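Lysosome-associated membrane glycoprotein 3 (Homo sapiens, PDB 4AKM) acts in lysosome-autophagosome fusion and the unfolded protein response as a lysosomal membrane glycoprotein, represented here by the membrane-proximal part of its luminal domain. Local coordinates at residues Gly54-Asn59 / Phe73-Glu78; Leu25-Lys30 / Ala128-Lys133. One frame throughout, in Å; residues are numbered along the deposited sequence.

Both contacts are antiparallel strand pairings, one in each of the two sheets of this luminal domain. Contact 1 joins neighbouring strands of the five-stranded sheet through a tight hairpin, whereas contact 2 ties residues nearly a hundred positions apart in the other, branched sheet. Along the chain the whole of contact 1 lies inside the loop that contact 2 closes. Their centres are about 28 Å apart, on opposite sides of the chain's centre, and their nearest atoms about 12 Å apart, with no touch. The glycan sugar packs against Asn59 of contact 1; contact 2 touches no glycan, the side chain of Leu130 being about 11 Å from a NAG.

Contact 1. Residues Gly54-Asn59 / Phe73-Glu78; sequences GTRKSN and FTKDEE. With NAG (2-acetamido-2-deoxy-beta-D-glucopyranose), chain D.
Ser58 and Phe73 grip each other through their backbones at the firm end of this contact, where residues 57-59 run antiparallel to residues 73-75. Ser58 N donates to Phe73 O at 2.9 Å, and Phe73 N returns a bond of the same length to Ser58 O. This hydrogen-bonded pair is buried: the side chains of Ser58 and Phe73 share one face of the sheet, where both meet Ile17 of strand 14-27. The Phe73 ring turns its edge toward Ser58 O and Asn59 CA. Asn59, also buried, packs beside the N-linked glycan of Asn70, its CB 3.5 Å from O6 of the NAG; the sugar is hydrogen-bonded to Thr72.

One residue on, Lys57 and Thr74 form the non-hydrogen-bonded pair on the other face. Lys57 CG passes 3.8 Å from Thr74 OG1, but the rest of the lysine leads away, and the threonine hydroxyl is hydrogen-bonded to Ser83 of the next strand. A CA-H...O contact from Lys57 CA to Phe73 O, 3.3 Å, adds a second hydrogen to that carbonyl.

Toward the solvent the pairing becomes looser. Lys75 N reaches Arg56 O at 3.2 Å, coming from above the carbonyl plane, 42° out of it. With CG held between its backbone N and carbonyl carbon (chi1 65°), Lys75 directs its methylenes at Thr55 and Arg56, CG and CD lying beside Thr55 O; the same chain packs on Val112 and Phe142. Arg56 CG rests 3.4 Å from Lys75 O, while the exposed guanidinium has Thr74 CG2 obliquely beside it. Together these residues form the open end of the beta hairpin of strands 57-64 and 67-75, part of the five-stranded antiparallel sheet in the beta-prism luminal domain of the LAMP family.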
loop_
_atom_site.group_PDB
_atom_site.type_symbol
_atom_site.label_atom_id
_atom_site.label_comp_id
_atom_site.label_asym_id
_atom_site.label_seq_id
_atom_site.Cartn_x
_atom_site.Cartn_y
_atom_site.Cartn_z
ATOM N N GLY A 54 14.325 7.537 -1.712
ATOM C CA GLY A 54 14.691 8.575 -2.655
ATOM C C GLY A 54 14.296 9.950 -2.161
ATOM O O GLY A 54 13.355 10.090 -1.377
ATOM N N THR A 55 15.012 10.969 -2.628
ATOM C CA THR A 55 14.806 12.339 -2.166
ATOM C C THR A 55 13.420 12.883 -2.529
ATOM O O THR A 55 12.875 13.733 -1.822
ATOM C CB THR A 55 15.918 13.289 -2.693
ATOM O OG1 THR A 55 15.776 13.478 -4.107
ATOM C CG2 THR A 55 17.302 12.711 -2.397
ATOM N N ARG A 56 12.849 12.376 -3.619
ATOM C CA ARG A 56 11.562 12.867 -4.103
ATOM C C ARG A 56 10.613 11.722 -4.465
ATOM O O ARG A 56 9.438 11.946 -4.754
ATOM C CB ARG A 56 11.765 13.782 -5.317
ATOM C CG ARG A 56 10.681 14.841 -5.505
ATOM C CD ARG A 56 10.399 15.067 -6.982
ATOM N NE ARG A 56 9.840 13.866 -7.602
ATOM C CZ ARG A 56 9.626 13.717 -8.906
ATOM N NH1 ARG A 56 9.929 14.695 -9.750
ATOM N NH2 ARG A 56 9.112 12.584 -9.369
ATOM N N LYS A 57 11.121 10.496 -4.437
ATOM C CA LYS A 57 10.321 9.340 -4.825
ATOM C C LYS A 57 10.796 8.055 -4.150
ATOM O O LYS A 57 11.965 7.673 -4.257
ATOM C CB LYS A 57 10.344 9.169 -6.346
ATOM C CG LYS A 57 9.115 8.475 -6.908
ATOM C CD LYS A 57 9.266 8.184 -8.395
ATOM C CE LYS A 57 10.335 7.132 -8.642
ATOM N NZ LYS A 57 10.348 6.684 -10.062
ATOM N N SER A 58 9.877 7.381 -3.467
ATOM C CA SER A 58 10.200 6.140 -2.772
ATOM C C SER A 58 9.212 5.043 -3.130
ATOM O O SER A 58 8.194 5.297 -3.769
ATOM C CB SER A 58 10.171 6.349 -1.257
ATOM O OG SER A 58 11.019 7.408 -0.864
ATOM N N ASN A 59 9.506 3.820 -2.708
ATOM C CA ASN A 59 8.523 2.747 -2.824
ATOM C C ASN A 59 8.637 1.714 -1.716
ATOM O O ASN A 59 9.741 1.299 -1.336
ATOM C CB ASN A 59 8.579 2.062 -4.196
ATOM C CG ASN A 59 9.799 1.170 -4.362
ATOM O OD1 ASN A 59 10.912 1.655 -4.561
ATOM N ND2 ASN A 59 9.589 -0.140 -4.304
ATOM N N PHE A 73 5.481 6.259 -3.499
ATOM C CA PHE A 73 5.304 7.578 -2.897
ATOM C C PHE A 73 6.076 8.674 -3.638
ATOM O O PHE A 73 7.214 8.468 -4.069
ATOM C CB PHE A 73 5.786 7.569 -1.447
ATOM C CG PHE A 73 5.148 6.515 -0.593
ATOM C CD1 PHE A 73 5.633 5.214 -0.596
ATOM C CD2 PHE A 73 4.082 6.830 0.235
ATOM C CE1 PHE A 73 5.057 4.247 0.191
ATOM C CE2 PHE A 73 3.506 5.870 1.025
ATOM C CZ PHE A 73 3.991 4.574 1.003
ATOM N N THR A 74 5.450 9.842 -3.750
ATOM C CA THR A 74 6.071 11.037 -4.314
ATOM C C THR A 74 5.871 12.195 -3.334
ATOM O O THR A 74 4.783 12.359 -2.780
ATOM C CB THR A 74 5.440 11.402 -5.691
ATOM O OG1 THR A 74 5.870 10.466 -6.685
ATOM C CG2 THR A 74 5.838 12.800 -6.138
ATOM N N LYS A 75 6.920 12.980 -3.091
ATOM C CA LYS A 75 6.755 14.218 -2.326
ATOM C C LYS A 75 6.782 15.437 -3.249
ATOM O O LYS A 75 7.708 15.612 -4.044
ATOM C CB LYS A 75 7.785 14.344 -1.194
ATOM C CG LYS A 75 9.238 14.472 -1.628
ATOM C CD LYS A 75 10.143 14.749 -0.425
ATOM C CE LYS A 75 9.752 16.038 0.292
ATOM N NZ LYS A 75 10.601 16.300 1.493
ATOM N N ASP A 76 5.744 16.263 -3.161
ATOM C CA ASP A 76 5.660 17.446 -4.003
ATOM C C ASP A 76 6.365 18.601 -3.313
ATOM O O ASP A 76 6.891 19.501 -3.970
ATOM C CB ASP A 76 4.205 17.808 -4.311
ATOM C CG ASP A 76 3.999 18.177 -5.770
ATOM O OD1 ASP A 76 4.977 18.599 -6.425
ATOM O OD2 ASP A 76 2.862 18.035 -6.266
ATOM N N GLU A 77 6.378 18.547 -1.984
ATOM C CA GLU A 77 7.021 19.558 -1.144
ATOM C C GLU A 77 6.363 20.941 -1.253
ATOM O O GLU A 77 6.442 21.603 -2.290
ATOM C CB GLU A 77 8.535 19.619 -1.402
ATOM C CG GLU A 77 9.247 20.788 -0.731
ATOM C CD GLU A 77 8.946 20.905 0.757
ATOM O OE1 GLU A 77 9.274 19.964 1.511
ATOM O OE2 GLU A 77 8.378 21.941 1.174
ATOM N N GLU A 78 5.691 21.361 -0.182
ATOM C CA GLU A 78 5.474 20.510 0.988
ATOM C C GLU A 78 4.343 19.519 0.718
ATOM O O GLU A 78 3.558 19.719 -0.213
ATOM C CB GLU A 78 5.214 21.349 2.249
ATOM C CG GLU A 78 4.052 22.332 2.137
ATOM C CD GLU A 78 4.042 23.364 3.261
ATOM O OE1 GLU A 78 5.126 23.674 3.803
ATOM O OE2 GLU A 78 2.950 23.871 3.597
HETATM C C1 NAG D . 7.568 -0.599 -7.494
HETATM C C2 NAG D . 7.827 -1.394 -8.765
HETATM C C3 NAG D . 9.169 -0.998 -9.372
HETATM C C4 NAG D . 9.256 0.515 -9.540
HETATM C C5 NAG D . 8.815 1.255 -8.281
HETATM C C6 NAG D . 8.649 2.737 -8.576
HETATM C C7 NAG D . 6.914 -3.627 -9.046
HETATM C C8 NAG D . 7.216 -5.092 -8.953
HETATM N N2 NAG D . 7.792 -2.814 -8.467
HETATM O O3 NAG D . 9.310 -1.621 -10.629
HETATM O O4 NAG D . 10.582 0.894 -9.842
HETATM O O5 NAG D . 7.580 0.780 -7.788
HETATM O O6 NAG D . 8.239 3.384 -7.393
HETATM O O7 NAG D . 5.907 -3.227 -9.633
#

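Contact 2. Residues Leu25-Lys30 / Ala128-Lys133; sequences LIVQDK and AHLQVK
His129 O receives the shortest polar bond here, 2.8 Å from Gln28 N, with the donor in the carbonyl plane on a lone pair. Val27 CA approaches the same oxygen as an accessory CA-H...O contact, so the last strand residue and the loop residue after it both face this carbonyl, where strand 14-27 ends and 130-135 is about to start. Farther in, Ile26 and Gln131 form a hydrogen-bonded pair: Ile26 N gives a nearly straight bond to Gln131 O (168° at the hydrogen), and Gln131 N answers to Ile26 O with a more bent one (140°).

Their side chains lie side by side and point the same way. Gln131 OE1 comes 3.9 Å from Ile26 CG2, while the amide nitrogen at the other branch bonds to Ser123. Ile26 CD1 crosses to Lys133, the residue diagonal to it, 3.7 Å from Lys133 CD. The opposite face is apolar. With its branch set beside the backbone N (chi1 -71°), Leu25 sends CD2 across to Val132 CB at 3.7 Å; Val27 CG1 meets Leu130 CD1 at 3.9 Å.

At this end strand 14-27 lies between 130-135 and 38-41, while 122-125 lies beyond 130-135. The apolar face of Leu25, Val27 and Leu130 packs on Ala87 and Leu89 of strand 80-90, joining the two sheets.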
loop_
_atom_site.group_PDB
_atom_site.type_symbol
_atom_site.label_atom_id
_atom_site.label_comp_id
_atom_site.label_asym_id
_atom_site.label_seq_id
_atom_site.Cartn_x
_atom_site.Cartn_y
_atom_site.Cartn_z
ATOM N N LEU A 25 -6.848 -7.895 -1.149
ATOM C CA LEU A 25 -6.992 -7.820 -2.594
ATOM C C LEU A 25 -8.304 -8.474 -2.993
ATOM O O LEU A 25 -8.587 -9.591 -2.583
ATOM C CB LEU A 25 -5.809 -8.490 -3.301
ATOM C CG LEU A 25 -4.472 -7.747 -3.209
ATOM C CD1 LEU A 25 -3.337 -8.541 -3.853
ATOM C CD2 LEU A 25 -4.579 -6.363 -3.834
ATOM N N ILE A 26 -9.106 -7.768 -3.777
ATOM C CA ILE A 26 -10.386 -8.287 -4.231
ATOM C C ILE A 26 -10.347 -8.502 -5.739
ATOM O O ILE A 26 -10.167 -7.543 -6.493
ATOM C CB ILE A 26 -11.557 -7.317 -3.897
ATOM C CG1 ILE A 26 -11.819 -7.250 -2.387
ATOM C CG2 ILE A 26 -12.827 -7.734 -4.631
ATOM C CD1 ILE A 26 -10.997 -6.220 -1.652
ATOM N N VAL A 27 -10.509 -9.753 -6.180
ATOM C CA VAL A 27 -10.604 -10.023 -7.617
ATOM C C VAL A 27 -12.009 -10.439 -8.050
ATOM O O VAL A 27 -12.671 -11.240 -7.392
ATOM C CB VAL A 27 -9.519 -11.023 -8.151
ATOM C CG1 VAL A 27 -8.282 -11.013 -7.265
ATOM C CG2 VAL A 27 -10.072 -12.438 -8.289
ATOM N N GLN A 28 -12.460 -9.863 -9.158
ATOM C CA GLN A 28 -13.795 -10.124 -9.684
ATOM C C GLN A 28 -13.772 -11.248 -10.715
ATOM O O GLN A 28 -13.609 -10.998 -11.909
ATOM C CB GLN A 28 -14.368 -8.854 -10.307
ATOM C CG GLN A 28 -15.815 -8.588 -9.942
ATOM C CD GLN A 28 -16.136 -7.108 -9.903
ATOM O OE1 GLN A 28 -16.710 -6.607 -8.930
ATOM N NE2 GLN A 28 -15.766 -6.397 -10.966
ATOM N N ASP A 29 -13.943 -12.479 -10.242
ATOM C CA ASP A 29 -13.920 -13.665 -11.095
ATOM C C ASP A 29 -14.954 -13.590 -12.206
ATOM O O ASP A 29 -14.648 -13.842 -13.369
ATOM C CB ASP A 29 -14.201 -14.919 -10.263
ATOM C CG ASP A 29 -13.073 -15.256 -9.322
ATOM O OD1 ASP A 29 -11.904 -15.150 -9.747
ATOM O OD2 ASP A 29 -13.355 -15.624 -8.160
ATOM N N LYS A 30 -16.178 -13.242 -11.829
ATOM C CA LYS A 30 -17.311 -13.298 -12.740
ATOM C C LYS A 30 -17.561 -11.947 -13.397
ATOM O O LYS A 30 -17.304 -10.899 -12.800
ATOM C CB LYS A 30 -18.560 -13.766 -11.993
ATOM C CG LYS A 30 -18.265 -14.628 -10.766
ATOM C CD LYS A 30 -17.716 -16.005 -11.123
ATOM C CE LYS A 30 -17.391 -16.803 -9.862
ATOM N NZ LYS A 30 -16.836 -18.158 -10.154
ATOM N N ALA A 128 -9.688 -3.625 -13.976
ATOM C CA ALA A 128 -11.135 -3.773 -14.050
ATOM C C ALA A 128 -11.630 -4.904 -13.150
ATOM O O ALA A 128 -12.796 -4.935 -12.768
ATOM C CB ALA A 128 -11.555 -4.015 -15.488
ATOM N N HIS A 129 -10.738 -5.833 -12.820
ATOM C CA HIS A 129 -11.096 -6.992 -12.006
ATOM C C HIS A 129 -10.358 -6.992 -10.675
ATOM O O HIS A 129 -10.702 -7.735 -9.764
ATOM C CB HIS A 129 -10.769 -8.298 -12.737
ATOM C CG HIS A 129 -11.438 -8.435 -14.067
ATOM N ND1 HIS A 129 -10.806 -8.126 -15.252
ATOM C CD2 HIS A 129 -12.684 -8.851 -14.402
ATOM C CE1 HIS A 129 -11.633 -8.345 -16.260
ATOM N NE2 HIS A 129 -12.779 -8.784 -15.771
ATOM N N LEU A 130 -9.320 -6.178 -10.574
ATOM C CA LEU A 130 -8.481 -6.201 -9.389
ATOM C C LEU A 130 -8.617 -4.920 -8.590
ATOM O O LEU A 130 -8.515 -3.817 -9.120
ATOM C CB LEU A 130 -7.013 -6.466 -9.749
ATOM C CG LEU A 130 -6.047 -6.456 -8.559
ATOM C CD1 LEU A 130 -6.361 -7.576 -7.580
ATOM C CD2 LEU A 130 -4.601 -6.519 -9.016
ATOM N N GLN A 131 -8.833 -5.090 -7.296
ATOM C CA GLN A 131 -9.065 -3.982 -6.397
ATOM C C GLN A 131 -8.201 -4.191 -5.165
ATOM O O GLN A 131 -7.974 -5.320 -4.748
ATOM C CB GLN A 131 -10.540 -3.969 -6.009
ATOM C CG GLN A 131 -11.008 -2.730 -5.304
ATOM C CD GLN A 131 -12.491 -2.779 -5.015
ATOM O OE1 GLN A 131 -13.111 -3.847 -5.061
ATOM N NE2 GLN A 131 -13.075 -1.623 -4.723
ATOM N N VAL A 132 -7.697 -3.108 -4.592
ATOM C CA VAL A 132 -6.985 -3.207 -3.329
ATOM C C VAL A 132 -7.728 -2.407 -2.254
ATOM O O VAL A 132 -8.273 -1.340 -2.532
ATOM C CB VAL A 132 -5.497 -2.774 -3.463
ATOM C CG1 VAL A 132 -5.382 -1.337 -3.934
ATOM C CG2 VAL A 132 -4.750 -2.977 -2.156
ATOM N N LYS A 133 -7.781 -2.954 -1.041
ATOM C CA LYS A 133 -8.360 -2.258 0.102
ATOM C C LYS A 133 -7.385 -2.186 1.275
ATOM O O LYS A 133 -6.757 -3.180 1.633
ATOM C CB LYS A 133 -9.680 -2.907 0.536
ATOM C CG LYS A 133 -10.911 -2.160 0.031
ATOM C CD LYS A 133 -12.121 -3.070 -0.124
ATOM C CE LYS A 133 -13.125 -2.477 -1.117
ATOM N NZ LYS A 133 -14.233 -3.420 -1.472
#